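Local coordinates for protein tryptophan halogenase (Shewanella frigidimarina, PDB 2PYX) that is probably an FAD-dependent tryptophan halogenase, a flavoprotein related to monooxygenases that is expected to chlorinate tryptophan, at residues 332-340 and 352-360. Sequence-based numbering, arbitrary orientation.
Sequences LAINPGYRA and MAAGFIEPL
Ile334 brings its CD1 methyl obliquely to the CD2-CE2 side of the Phe356 ring, 4.0 Å from Phe356 CD2, and the two side chains cross at about a right angle. With CG anti to the backbone N (chi1 -176°), the Phe356 ring lies beside its own carbonyl carbon, where Ile334 CD1 meets it. In a separate contact, Pro336 CB packs against Ile357 CG2 at 3.9 Å. The same Ile357 methyl touches the backbone N of Gly337. Ile357 is backed by Trp401, Ile404 and Leu408 of helix 383-413.

Strands 337-339 and 355-356 pair antiparallel. Gly337 and Phe356 form a hydrogen-bonded pair. Phe356 N reaches Gly337 O at 2.9 Å, almost in line with the carbonyl. Gly337 N reaches Phe356 O at 3.0 Å, from above the carbonyl plane. The next pair, Tyr338 and Gly355, is non-hydrogen-bonded, with CA atoms only 3.9 Å apart. Gly355 has no side chain, and its CA packs closely against the backbone of Tyr338 and Gly337 O.

Arg339 N donates a short, straight bond to Ala354 O, 2.7 Å long. With the Arg339 chain bent at chi2 (-78°), a water at the edge of the guanidinium, in its plane, accepts from NE and donates to Ala353 O. Arg339 NH1 bonds to Val242 O. Strand 244-246 pairs with the other edge of strand 337-339. The result is a small three-stranded antiparallel sheet with 337-339 in the middle. The Ala353 side chain lies about 7 Å from that of Ala18, predicted to bind FAD. The Ile357 side chain lies about 8 Å from that of Glu361, predicted to bind tryptophan, consistent with the flavin-dependent tryptophan halogenase fold.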
# COMPACT_ATOMS: atom_id res chain seq x y z
N LEU A 332 2.86 8.58 -17.26
CA LEU A 332 1.48 8.10 -17.07
C LEU A 332 0.64 9.26 -16.63
O LEU A 332 1.11 10.11 -15.88
CB LEU A 332 1.39 7.00 -16.01
N ALA A 333 -0.58 9.30 -17.14
CA ALA A 333 -1.56 10.31 -16.75
C ALA A 333 -2.78 9.62 -16.20
O ALA A 333 -3.22 8.61 -16.75
CB ALA A 333 -1.95 11.15 -17.97
N ILE A 334 -3.33 10.14 -15.10
CA ILE A 334 -4.50 9.54 -14.47
C ILE A 334 -5.52 10.60 -14.03
O ILE A 334 -5.23 11.82 -13.99
CB ILE A 334 -4.13 8.71 -13.21
CG1 ILE A 334 -3.52 9.61 -12.16
CG2 ILE A 334 -3.10 7.64 -13.57
CD1 ILE A 334 -3.41 8.95 -10.76
N ASN A 335 -6.72 10.12 -13.72
CA ASN A 335 -7.67 10.87 -12.91
C ASN A 335 -7.69 10.09 -11.56
O ASN A 335 -8.30 9.01 -11.49
CB ASN A 335 -9.02 10.90 -13.57
CG ASN A 335 -10.05 11.71 -12.78
OD1 ASN A 335 -9.73 12.40 -11.76
ND2 ASN A 335 -11.34 11.63 -13.26
N PRO A 336 -6.98 10.58 -10.51
CA PRO A 336 -6.94 9.93 -9.20
C PRO A 336 -8.35 9.91 -8.60
O PRO A 336 -9.06 10.91 -8.65
CB PRO A 336 -6.04 10.84 -8.36
CG PRO A 336 -6.16 12.14 -8.98
CD PRO A 336 -6.27 11.87 -10.46
N GLY A 337 -8.75 8.77 -8.05
CA GLY A 337 -10.08 8.65 -7.44
C GLY A 337 -10.49 7.22 -7.33
O GLY A 337 -9.68 6.32 -7.47
N TYR A 338 -11.76 7.05 -6.97
CA TYR A 338 -12.27 5.73 -6.69
C TYR A 338 -13.71 5.61 -7.11
O TYR A 338 -14.47 6.57 -7.15
CB TYR A 338 -12.05 5.34 -5.23
CG TYR A 338 -12.73 6.24 -4.24
CD1 TYR A 338 -12.13 7.40 -3.78
CD2 TYR A 338 -13.96 5.89 -3.69
CE1 TYR A 338 -12.77 8.23 -2.87
CE2 TYR A 338 -14.59 6.73 -2.77
CZ TYR A 338 -13.98 7.90 -2.35
OH TYR A 338 -14.58 8.71 -1.39
N ARG A 339 -14.07 4.37 -7.43
CA ARG A 339 -15.45 4.09 -7.78
C ARG A 339 -16.34 4.22 -6.56
O ARG A 339 -15.92 3.91 -5.45
CB ARG A 339 -15.56 2.69 -8.38
CG ARG A 339 -14.83 2.52 -9.70
CD ARG A 339 -15.61 3.11 -10.85
NE ARG A 339 -14.73 3.26 -11.99
CZ ARG A 339 -15.07 3.81 -13.15
NH1 ARG A 339 -16.29 4.24 -13.35
NH2 ARG A 339 -14.17 3.91 -14.11
N ALA A 340 -17.58 4.66 -6.73
CA ALA A 340 -18.42 4.94 -5.57
C ALA A 340 -18.67 3.69 -4.67
O ALA A 340 -18.89 3.83 -3.47
CB ALA A 340 -19.74 5.53 -6.03
N MSE A 352 -6.88 -1.58 -9.52
CA MSE A 352 -7.14 -0.30 -10.19
C MSE A 352 -8.53 -0.20 -10.78
O MSE A 352 -9.04 0.91 -11.02
CB MSE A 352 -6.08 -0.05 -11.25
CG MSE A 352 -4.70 -0.03 -10.63
SE MSE A 352 -3.25 0.23 -11.91
CE MSE A 352 -3.84 1.68 -12.64
N ALA A 353 -9.18 -1.36 -11.03
CA ALA A 353 -10.55 -1.34 -11.50
C ALA A 353 -11.48 -0.68 -10.48
O ALA A 353 -12.54 -0.14 -10.85
CB ALA A 353 -11.06 -2.73 -11.83
N ALA A 354 -11.12 -0.74 -9.18
CA ALA A 354 -11.89 -0.04 -8.14
C ALA A 354 -11.49 1.42 -7.90
O ALA A 354 -12.32 2.28 -7.67
CB ALA A 354 -11.82 -0.78 -6.85
N GLY A 355 -10.20 1.69 -7.91
CA GLY A 355 -9.72 3.04 -7.76
C GLY A 355 -8.23 3.07 -7.76
O GLY A 355 -7.56 2.05 -7.69
N PHE A 356 -7.70 4.28 -7.83
CA PHE A 356 -6.27 4.46 -7.85
C PHE A 356 -5.94 5.90 -7.64
O PHE A 356 -6.53 6.79 -8.28
CB PHE A 356 -5.70 4.01 -9.18
CG PHE A 356 -4.20 4.07 -9.22
CD1 PHE A 356 -3.44 3.14 -8.54
CD2 PHE A 356 -3.56 5.10 -9.88
CE1 PHE A 356 -2.05 3.21 -8.55
CE2 PHE A 356 -2.16 5.17 -9.90
CZ PHE A 356 -1.42 4.24 -9.23
N ILE A 357 -4.90 6.12 -6.85
CA ILE A 357 -4.34 7.45 -6.64
C ILE A 357 -2.82 7.31 -6.66
O ILE A 357 -2.29 6.20 -6.71
CB ILE A 357 -4.80 8.03 -5.30
CG1 ILE A 357 -4.56 6.95 -4.20
CG2 ILE A 357 -6.31 8.40 -5.37
CD1 ILE A 357 -4.60 7.44 -2.89
N GLU A 358 -2.11 8.44 -6.55
CA GLU A 358 -0.66 8.39 -6.37
C GLU A 358 -0.25 7.38 -5.28
O GLU A 358 -0.97 7.19 -4.27
CB GLU A 358 -0.16 9.78 -5.95
CG GLU A 358 -0.68 10.24 -4.60
CD GLU A 358 -0.48 11.70 -4.42
OE1 GLU A 358 -1.22 12.47 -5.08
OE2 GLU A 358 0.48 12.08 -3.70
N PRO A 359 0.92 6.76 -5.43
CA PRO A 359 1.41 5.74 -4.49
C PRO A 359 1.99 6.28 -3.19
O PRO A 359 2.80 5.60 -2.55
CB PRO A 359 2.49 5.03 -5.31
CG PRO A 359 2.98 6.07 -6.20
CD PRO A 359 1.82 6.91 -6.59
N LEU A 360 1.53 7.46 -2.76
CA LEU A 360 1.92 8.01 -1.47
C LEU A 360 1.28 7.09 -0.44
O LEU A 360 0.07 6.88 -0.44
CB LEU A 360 1.38 9.42 -1.31
CG LEU A 360 1.71 10.24 -0.06
CD1 LEU A 360 3.18 10.38 0.07
CD2 LEU A 360 1.08 11.61 -0.11
O HOH W 1 -7.78 6.06 -11.46
O HOH W 2 -11.88 2.66 -11.48